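Local coordinates for protein putative transcriptional regulator (Streptomyces coelicolor, PDB 2HXI) that probably binds DNA at cis-regulatory sequences as a transcriptional regulator of the TetR family, an all-helical protein that forms a two-chain assembly, at residues Q33-A38 with L77-D82; D90-E95 with K99-A104; V192-A197 with P203-F208. One frame throughout, in Å; residues are numbered along the deposited sequence.

Contact 1. Residues Q33-A38 with L77-D82; sequences QILDAA and LRAVAD
L35 meets A79 and V80 where helix 31-43 of the TetR-type DNA-binding domain crosses helix 73-88, which leads from that domain into the C-terminal one. The two helical segments run almost at right angles, 84° between their directions, and their axes come within 8.9 Å. A crossing this steep rests on few side chains. Methyl CD2 of L35 is pressed against A79 CB at 3.5 Å, tight for two carbons, and the same methyl lies 3.8 Å from V80 CG2. Its other branch, CD1, is turned to the carbonyl O of A79. Because V80 holds CG1 anti to its own N (chi1 -175°), CG2 can touch L35 and, one turn along, A38 CB. With an alanine in place of L35 both branch methyls would be gone, and A79 CB and V80 CG2 would probably face a gap at the crossing. Farther out, F70 packs on both L35 and A79, while L55 of helix 52-58, inside the predicted helix-turn-helix, backs A38. A salt bridge from D36 to R83 ties the same two helices once more. V80 CG1, the second branch, ends 3.9 Å from the carbonyl O of L35.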
loop_
_atom_site.group_PDB
_atom_site.type_symbol
_atom_site.label_atom_id
_atom_site.label_comp_id
_atom_site.label_asym_id
_atom_site.label_seq_id
_atom_site.Cartn_x
_atom_site.Cartn_y
_atom_site.Cartn_z
ATOM N N GLN B 33 -15.314 18.970 -16.619
ATOM C CA GLN B 33 -14.318 19.320 -17.633
ATOM C C GLN B 33 -12.912 19.690 -17.091
ATOM O O GLN B 33 -11.876 19.315 -17.665
ATOM C CB GLN B 33 -14.862 20.427 -18.536
ATOM C CG GLN B 33 -15.995 19.950 -19.422
ATOM C CD GLN B 33 -16.612 21.074 -20.131
ATOM O OE1 GLN B 33 -17.062 22.045 -19.502
ATOM N NE2 GLN B 33 -16.601 21.008 -21.465
ATOM N N ILE B 34 -12.889 20.494 -16.037
ATOM C CA ILE B 34 -11.661 20.834 -15.346
ATOM C C ILE B 34 -10.941 19.546 -14.863
ATOM O O ILE B 34 -9.738 19.372 -15.091
ATOM C CB ILE B 34 -11.961 21.802 -14.160
ATOM C CG1 ILE B 34 -12.566 23.138 -14.712
ATOM C CG2 ILE B 34 -10.717 22.058 -13.351
ATOM C CD1 ILE B 34 -13.165 24.060 -13.565
ATOM N N LEU B 35 -11.704 18.658 -14.214
ATOM C CA LEU B 35 -11.129 17.423 -13.641
ATOM C C LEU B 35 -10.543 16.517 -14.735
ATOM O O LEU B 35 -9.458 15.930 -14.542
ATOM C CB LEU B 35 -12.243 16.690 -12.891
ATOM C CG LEU B 35 -12.698 17.477 -11.674
ATOM C CD1 LEU B 35 -13.947 16.783 -11.119
ATOM C CD2 LEU B 35 -11.682 17.615 -10.657
ATOM N N ASP B 36 -11.249 16.400 -15.844
ATOM C CA ASP B 36 -10.793 15.640 -16.994
ATOM C C ASP B 36 -9.551 16.252 -17.669
ATOM O O ASP B 36 -8.644 15.534 -18.130
ATOM C CB ASP B 36 -11.924 15.458 -18.006
ATOM C CG ASP B 36 -12.908 14.331 -17.625
ATOM O OD1 ASP B 36 -12.702 13.585 -16.622
ATOM O OD2 ASP B 36 -13.931 14.232 -18.334
ATOM N N ALA B 37 -9.491 17.578 -17.729
ATOM C CA ALA B 37 -8.259 18.204 -18.247
ATOM C C ALA B 37 -7.100 17.887 -17.325
ATOM O O ALA B 37 -5.960 17.595 -17.756
ATOM C CB ALA B 37 -8.449 19.726 -18.380
ATOM N N ALA B 38 -7.360 17.961 -16.014
ATOM C CA ALA B 38 -6.322 17.688 -15.045
ATOM C C ALA B 38 -5.812 16.254 -15.126
ATOM O O ALA B 38 -4.629 16.023 -14.999
ATOM C CB ALA B 38 -6.803 17.952 -13.640
ATOM N N LEU B 77 -7.125 17.308 -6.264
ATOM C CA LEU B 77 -6.543 15.974 -6.548
ATOM C C LEU B 77 -7.459 14.816 -6.196
ATOM O O LEU B 77 -7.533 13.868 -6.943
ATOM C CB LEU B 77 -5.167 15.789 -5.917
ATOM C CG LEU B 77 -4.047 16.647 -6.543
ATOM C CD1 LEU B 77 -2.690 16.366 -5.925
ATOM C CD2 LEU B 77 -3.995 16.518 -8.097
ATOM N N ARG B 78 -8.159 14.867 -5.072
ATOM C CA ARG B 78 -9.157 13.832 -4.770
ATOM C C ARG B 78 -10.222 13.793 -5.829
ATOM O O ARG B 78 -10.665 12.727 -6.231
ATOM C CB ARG B 78 -9.879 14.117 -3.431
ATOM C CG ARG B 78 -9.043 14.018 -2.192
ATOM C CD ARG B 78 -9.996 14.124 -1.006
ATOM N NE ARG B 78 -10.965 13.018 -0.915
ATOM C CZ ARG B 78 -12.187 13.137 -0.386
ATOM N NH1 ARG B 78 -12.610 14.311 0.065
ATOM N NH2 ARG B 78 -13.003 12.092 -0.297
ATOM N N ALA B 79 -10.637 14.978 -6.298
ATOM C CA ALA B 79 -11.705 15.078 -7.239
ATOM C C ALA B 79 -11.241 14.520 -8.577
ATOM O O ALA B 79 -11.981 13.861 -9.267
ATOM C CB ALA B 79 -12.168 16.531 -7.370
ATOM N N VAL B 80 -9.980 14.775 -8.903
ATOM C CA VAL B 80 -9.434 14.153 -10.108
ATOM C C VAL B 80 -9.328 12.593 -9.932
ATOM O O VAL B 80 -9.593 11.842 -10.849
ATOM C CB VAL B 80 -8.021 14.708 -10.398
ATOM C CG1 VAL B 80 -7.569 14.123 -11.714
ATOM C CG2 VAL B 80 -8.077 16.274 -10.523
ATOM N N ALA B 81 -8.898 12.132 -8.761
ATOM C CA ALA B 81 -8.805 10.662 -8.515
ATOM C C ALA B 81 -10.201 10.037 -8.733
ATOM O O ALA B 81 -10.327 8.969 -9.365
ATOM C CB ALA B 81 -8.285 10.390 -7.176
ATOM N N ASP B 82 -11.265 10.745 -8.358
ATOM C CA ASP B 82 -12.622 10.266 -8.644
ATOM C C ASP B 82 -12.862 10.039 -10.120
ATOM O O ASP B 82 -13.520 9.067 -10.505
ATOM C CB ASP B 82 -13.740 11.163 -8.061
ATOM C CG ASP B 82 -15.116 10.452 -8.105
ATOM O OD1 ASP B 82 -15.385 9.671 -7.147
ATOM O OD2 ASP B 82 -15.878 10.598 -9.113
#

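Contact 2. Residues D90-E95 with K99-A104; sequences DGYRPE and KQRLTA
R101 runs alongside the loop from Y92 to E95, its successive atoms meeting Y92, E95 and P94 in turn, and so illustrates how a long side chain can fasten an irregular segment to the helix that follows it. At its root, CB lies 3.5 Å from the hydroxyl OH of Y92. The next carbon, CG, comes to the carbonyl O of E95 at 3.3 Å, a close approach of an aliphatic carbon to an oxygen. CD then passes the carbonyl O of P94 at 3.6 Å. Here the chain bends (chi3 66°), bringing NE to P94 CB at 3.6 Å and keeping NH2 beside the same ring carbon. The guanidinium has Y92 OH at its edge, near its plane, and its plane is turned 30° from that of the tyrosine ring. The two side chains themselves cross at about a right angle.

Y92 also reaches the next turn of the helix, where A104 CB sits at the edge of its ring, in the ring plane, 3.9 Å from CE1. The loop keeps its shape in part through an inverse gamma turn centred on P94, closed by a hydrogen bond from E95 N to R93 O.

The polar ends converge on helix 131-146: NE of R101 forms a salt bridge with OE2 of E139, and Y92 OH is hydrogen-bonded to that same oxygen, so one carboxylate joins loop and helix. Helix 98-113 meets two neighbours here: R101 touches Q142 of helix 131-146, and L102 packs against V140 and A143 of that helix and L231 of helix 219-237.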
loop_
_atom_site.group_PDB
_atom_site.type_symbol
_atom_site.label_atom_id
_atom_site.label_comp_id
_atom_site.label_asym_id
_atom_site.label_seq_id
_atom_site.Cartn_x
_atom_site.Cartn_y
_atom_site.Cartn_z
ATOM N N ASP B 90 -15.895 2.555 -16.751
ATOM C CA ASP B 90 -16.285 2.716 -18.154
ATOM C C ASP B 90 -16.515 1.454 -18.904
ATOM O O ASP B 90 -15.571 0.703 -19.256
ATOM C CB ASP B 90 -15.297 3.586 -18.949
ATOM C CG ASP B 90 -15.680 5.019 -18.920
ATOM O OD1 ASP B 90 -16.909 5.268 -18.757
ATOM O OD2 ASP B 90 -14.780 5.879 -19.057
ATOM N N GLY B 91 -17.802 1.247 -19.180
ATOM C CA GLY B 91 -18.214 0.092 -19.970
ATOM C C GLY B 91 -18.238 -1.168 -19.143
ATOM O O GLY B 91 -18.187 -2.273 -19.691
ATOM N N TYR B 92 -18.251 -1.020 -17.815
ATOM C CA TYR B 92 -18.284 -2.229 -16.964
ATOM C C TYR B 92 -19.675 -2.834 -16.982
ATOM O O TYR B 92 -20.670 -2.117 -16.963
ATOM C CB TYR B 92 -17.773 -1.956 -15.513
ATOM C CG TYR B 92 -17.928 -3.154 -14.588
ATOM C CD1 TYR B 92 -16.884 -4.109 -14.463
ATOM C CD2 TYR B 92 -19.125 -3.369 -13.898
ATOM C CE1 TYR B 92 -17.036 -5.269 -13.637
ATOM C CE2 TYR B 92 -19.287 -4.530 -13.069
ATOM C CZ TYR B 92 -18.236 -5.454 -12.947
ATOM O OH TYR B 92 -18.323 -6.566 -12.133
ATOM N N ARG B 93 -19.739 -4.169 -17.093
ATOM C CA ARG B 93 -20.985 -4.912 -16.948
ATOM C C ARG B 93 -20.747 -6.031 -15.949
ATOM O O ARG B 93 -19.708 -6.674 -16.023
ATOM C CB ARG B 93 -21.431 -5.487 -18.308
ATOM C CG ARG B 93 -21.570 -4.429 -19.369
ATOM C CD ARG B 93 -22.202 -5.055 -20.630
ATOM N NE ARG B 93 -21.346 -6.076 -21.237
ATOM C CZ ARG B 93 -21.750 -6.948 -22.167
ATOM N NH1 ARG B 93 -23.012 -6.929 -22.617
ATOM N NH2 ARG B 93 -20.889 -7.844 -22.660
ATOM N N PRO B 94 -21.672 -6.224 -14.987
ATOM C CA PRO B 94 -21.513 -7.197 -13.881
ATOM C C PRO B 94 -21.607 -8.667 -14.197
ATOM O O PRO B 94 -22.406 -9.373 -13.556
ATOM C CB PRO B 94 -22.627 -6.806 -12.901
ATOM C CG PRO B 94 -23.706 -6.196 -13.749
ATOM C CD PRO B 94 -22.932 -5.460 -14.860
ATOM N N GLU B 95 -20.784 -9.167 -15.116
ATOM C CA GLU B 95 -20.912 -10.555 -15.513
ATOM C C GLU B 95 -20.221 -11.552 -14.570
ATOM O O GLU B 95 -19.251 -11.206 -13.876
ATOM C CB GLU B 95 -20.370 -10.724 -16.911
ATOM C CG GLU B 95 -21.393 -10.258 -17.954
ATOM C CD GLU B 95 -20.962 -10.518 -19.401
ATOM O OE1 GLU B 95 -20.211 -11.485 -19.677
ATOM O OE2 GLU B 95 -21.416 -9.739 -20.266
ATOM N N LYS B 99 -17.332 -13.438 -7.067
ATOM C CA LYS B 99 -15.882 -13.386 -6.952
ATOM C C LYS B 99 -15.283 -12.880 -8.270
ATOM O O LYS B 99 -14.333 -12.075 -8.258
ATOM C CB LYS B 99 -15.367 -14.775 -6.534
ATOM C CG LYS B 99 -15.444 -15.002 -5.060
ATOM C CD LYS B 99 -14.789 -16.343 -4.591
ATOM C CE LYS B 99 -13.327 -16.471 -4.832
ATOM N NZ LYS B 99 -13.013 -17.978 -4.544
ATOM N N GLN B 100 -15.858 -13.291 -9.413
ATOM C CA GLN B 100 -15.383 -12.824 -10.715
ATOM C C GLN B 100 -15.606 -11.290 -10.848
ATOM O O GLN B 100 -14.712 -10.542 -11.337
ATOM C CB GLN B 100 -16.142 -13.522 -11.799
ATOM C CG GLN B 100 -15.668 -14.967 -11.873
ATOM C CD GLN B 100 -16.348 -15.715 -12.983
ATOM O OE1 GLN B 100 -17.593 -15.827 -13.019
ATOM N NE2 GLN B 100 -15.533 -16.211 -13.937
ATOM N N ARG B 101 -16.736 -10.832 -10.306
ATOM C CA ARG B 101 -17.122 -9.400 -10.364
ATOM C C ARG B 101 -16.168 -8.578 -9.503
ATOM O O ARG B 101 -15.612 -7.542 -9.970
ATOM C CB ARG B 101 -18.579 -9.250 -9.854
ATOM C CG ARG B 101 -19.602 -9.776 -10.879
ATOM C CD ARG B 101 -21.006 -9.889 -10.252
ATOM N NE ARG B 101 -21.552 -8.585 -9.909
ATOM C CZ ARG B 101 -22.717 -8.426 -9.275
ATOM N NH1 ARG B 101 -23.406 -9.506 -8.902
ATOM N NH2 ARG B 101 -23.185 -7.186 -9.034
ATOM N N LEU B 102 -15.875 -9.042 -8.300
ATOM C CA LEU B 102 -14.975 -8.274 -7.419
ATOM C C LEU B 102 -13.574 -8.245 -8.021
ATOM O O LEU B 102 -12.915 -7.228 -7.968
ATOM C CB LEU B 102 -14.944 -8.909 -5.997
ATOM C CG LEU B 102 -16.244 -8.767 -5.168
ATOM C CD1 LEU B 102 -16.053 -9.518 -3.821
ATOM C CD2 LEU B 102 -16.563 -7.226 -5.006
ATOM N N THR B 103 -13.187 -9.350 -8.666
ATOM C CA THR B 103 -11.834 -9.458 -9.282
ATOM C C THR B 103 -11.765 -8.512 -10.464
ATOM O O THR B 103 -10.789 -7.773 -10.613
ATOM C CB THR B 103 -11.530 -10.938 -9.681
ATOM O OG1 THR B 103 -11.588 -11.759 -8.495
ATOM C CG2 THR B 103 -10.126 -11.009 -10.278
ATOM N N ALA B 104 -12.829 -8.499 -11.262
ATOM C CA ALA B 104 -12.899 -7.603 -12.424
ATOM C C ALA B 104 -12.801 -6.132 -12.042
ATOM O O ALA B 104 -12.093 -5.351 -12.695
ATOM C CB ALA B 104 -14.151 -7.940 -13.303
#

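Contact 3. Residues V192-A197 with P203-F208; sequences VAVLGA and PALSHF
V194 lays its CG2 methyl against the branch carbon CG of L205, 3.8 Å away, as two overlapping beta turns pack on the short helix 203-208. The first, of type I, runs from V192 to L195; the second, of type II, from V194 to A197, with V194 opening the second before the first has closed. Hydrogen bonds from L195 N to V192 O and from A197 N to V194 O, the latter 2.8 Å long, complete the pair. In the third place of the type II turn G196 has a phi of 104°, an angle at which a side chain would collide with the preceding carbonyl oxygen.

The two apolar side chains cross obliquely. V194 carries CG1 wedged between its N and carbonyl carbon (chi1 70°), and this rotation leaves CG2 as the branch that faces the helix. L205 extends from its own backbone with CG anti to N (chi1 -178°), and its CD2 methyl continues to V194 CA at 4.1 Å. The same CD2 reaches A197 CB, more loosely, at 4.4 Å, so L205 touches residues at both ends of the type II turn. Beside it, S206 OG is 4.3 Å from V194 CG2 and just as far from A197 O, too distant for a hydrogen bond; instead it makes a weak one to F202 O, just ahead of the helix.

The loop and helix lie against the second subunit: NE of R134 in that subunit is hydrogen-bonded to A193 O, and OD2 of its D151 to H207 NE2. M137 of the second subunit packs on L205, and the carboxylate of its E138 receives two successive backbone amides near the start of the helix, A204 N at OE2 and L205 N at OE1.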
loop_
_atom_site.group_PDB
_atom_site.type_symbol
_atom_site.label_atom_id
_atom_site.label_comp_id
_atom_site.label_asym_id
_atom_site.label_seq_id
_atom_site.Cartn_x
_atom_site.Cartn_y
_atom_site.Cartn_z
ATOM N N VAL B 192 21.254 -6.908 -2.313
ATOM C CA VAL B 192 20.304 -7.841 -1.721
ATOM C C VAL B 192 20.757 -8.284 -0.304
ATOM O O VAL B 192 21.974 -8.470 -0.069
ATOM C CB VAL B 192 20.018 -9.078 -2.661
ATOM C CG1 VAL B 192 21.241 -9.878 -2.893
ATOM C CG2 VAL B 192 18.977 -9.952 -2.063
ATOM N N ALA B 193 19.784 -8.453 0.615
ATOM C CA ALA B 193 20.065 -8.771 2.040
ATOM C C ALA B 193 20.999 -9.992 2.228
ATOM O O ALA B 193 21.931 -9.960 3.057
ATOM C CB ALA B 193 18.738 -8.995 2.808
ATOM N N VAL B 194 20.789 -11.066 1.460
ATOM C CA VAL B 194 21.557 -12.288 1.715
ATOM C C VAL B 194 23.069 -12.173 1.432
ATOM O O VAL B 194 23.880 -12.937 1.999
ATOM C CB VAL B 194 21.024 -13.491 0.912
ATOM C CG1 VAL B 194 21.321 -13.347 -0.639
ATOM C CG2 VAL B 194 21.639 -14.766 1.506
ATOM N N LEU B 195 23.432 -11.197 0.591
ATOM C CA LEU B 195 24.825 -11.111 0.122
ATOM C C LEU B 195 25.680 -10.719 1.301
ATOM O O LEU B 195 25.580 -9.589 1.782
ATOM C CB LEU B 195 24.985 -10.131 -1.027
ATOM C CG LEU B 195 24.297 -10.421 -2.315
ATOM C CD1 LEU B 195 24.663 -9.236 -3.213
ATOM C CD2 LEU B 195 24.737 -11.733 -2.938
ATOM N N GLY B 196 26.484 -11.664 1.790
ATOM C CA GLY B 196 27.377 -11.421 2.903
ATOM C C GLY B 196 26.838 -12.037 4.201
ATOM O O GLY B 196 27.533 -12.111 5.179
ATOM N N ALA B 197 25.597 -12.526 4.184
ATOM C CA ALA B 197 24.988 -13.180 5.368
ATOM C C ALA B 197 25.699 -14.445 5.761
ATOM O O ALA B 197 26.021 -15.283 4.903
ATOM C CB ALA B 197 23.490 -13.498 5.067
ATOM N N PRO B 203 20.281 -19.747 8.073
ATOM C CA PRO B 203 20.213 -20.922 7.198
ATOM C C PRO B 203 19.094 -20.877 6.203
ATOM O O PRO B 203 19.272 -21.299 5.023
ATOM C CB PRO B 203 19.999 -22.088 8.150
ATOM C CG PRO B 203 19.423 -21.413 9.456
ATOM C CD PRO B 203 20.120 -20.103 9.507
ATOM N N ALA B 204 17.924 -20.383 6.643
ATOM C CA ALA B 204 16.791 -20.335 5.732
ATOM C C ALA B 204 17.056 -19.325 4.616
ATOM O O ALA B 204 16.813 -19.573 3.458
ATOM C CB ALA B 204 15.479 -19.992 6.516
ATOM N N LEU B 205 17.575 -18.176 5.005
ATOM C CA LEU B 205 17.819 -17.124 4.029
ATOM C C LEU B 205 18.821 -17.616 2.981
ATOM O O LEU B 205 18.580 -17.453 1.784
ATOM C CB LEU B 205 18.323 -15.857 4.758
ATOM C CG LEU B 205 18.592 -14.630 3.842
ATOM C CD1 LEU B 205 17.373 -14.184 3.006
ATOM C CD2 LEU B 205 19.071 -13.492 4.780
ATOM N N SER B 206 19.911 -18.202 3.447
ATOM C CA SER B 206 20.949 -18.728 2.558
ATOM C C SER B 206 20.375 -19.816 1.621
ATOM O O SER B 206 20.698 -19.869 0.425
ATOM C CB SER B 206 22.123 -19.232 3.441
ATOM O OG SER B 206 22.834 -18.084 4.014
ATOM N N HIS B 207 19.491 -20.653 2.151
ATOM C CA HIS B 207 18.876 -21.775 1.421
ATOM C C HIS B 207 18.011 -21.229 0.283
ATOM O O HIS B 207 18.063 -21.741 -0.840
ATOM C CB HIS B 207 18.014 -22.616 2.363
ATOM C CG HIS B 207 17.257 -23.711 1.676
ATOM N ND1 HIS B 207 17.879 -24.827 1.139
ATOM C CD2 HIS B 207 15.941 -23.829 1.375
ATOM C CE1 HIS B 207 16.966 -25.599 0.563
ATOM N NE2 HIS B 207 15.785 -25.026 0.706
ATOM N N PHE B 208 17.205 -20.202 0.573
ATOM C CA PHE B 208 16.194 -19.640 -0.377
ATOM C C PHE B 208 16.617 -18.410 -1.172
ATOM O O PHE B 208 16.096 -18.135 -2.235
ATOM C CB PHE B 208 14.915 -19.236 0.364
ATOM C CG PHE B 208 14.138 -20.406 0.910
ATOM C CD1 PHE B 208 13.568 -21.316 0.039
ATOM C CD2 PHE B 208 13.962 -20.565 2.283
ATOM C CE1 PHE B 208 12.852 -22.395 0.520
ATOM C CE2 PHE B 208 13.251 -21.644 2.814
ATOM C CZ PHE B 208 12.659 -22.582 1.872
#

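The three contacts follow one another along the chain without interlocking. Contacts 1 and 2 are successive: helix 73-88 gives one side of the first, and the loop after it opens the second. Their centres are about 24 Å apart, with nearest atoms about 8 Å apart. Contact 3 is remote, its centre about 46 Å from that of contact 1 and about 42 Å from that of contact 2, and it lies across the chain's centre from contact 1. The division suits a TetR-type regulator: contact 1 lies beside the predicted helix-turn-helix, contact 2 fastens the loop after helix 73-88 to helix 98-113 in the C-terminal part, and contact 3, in that part too, sits against the second subunit.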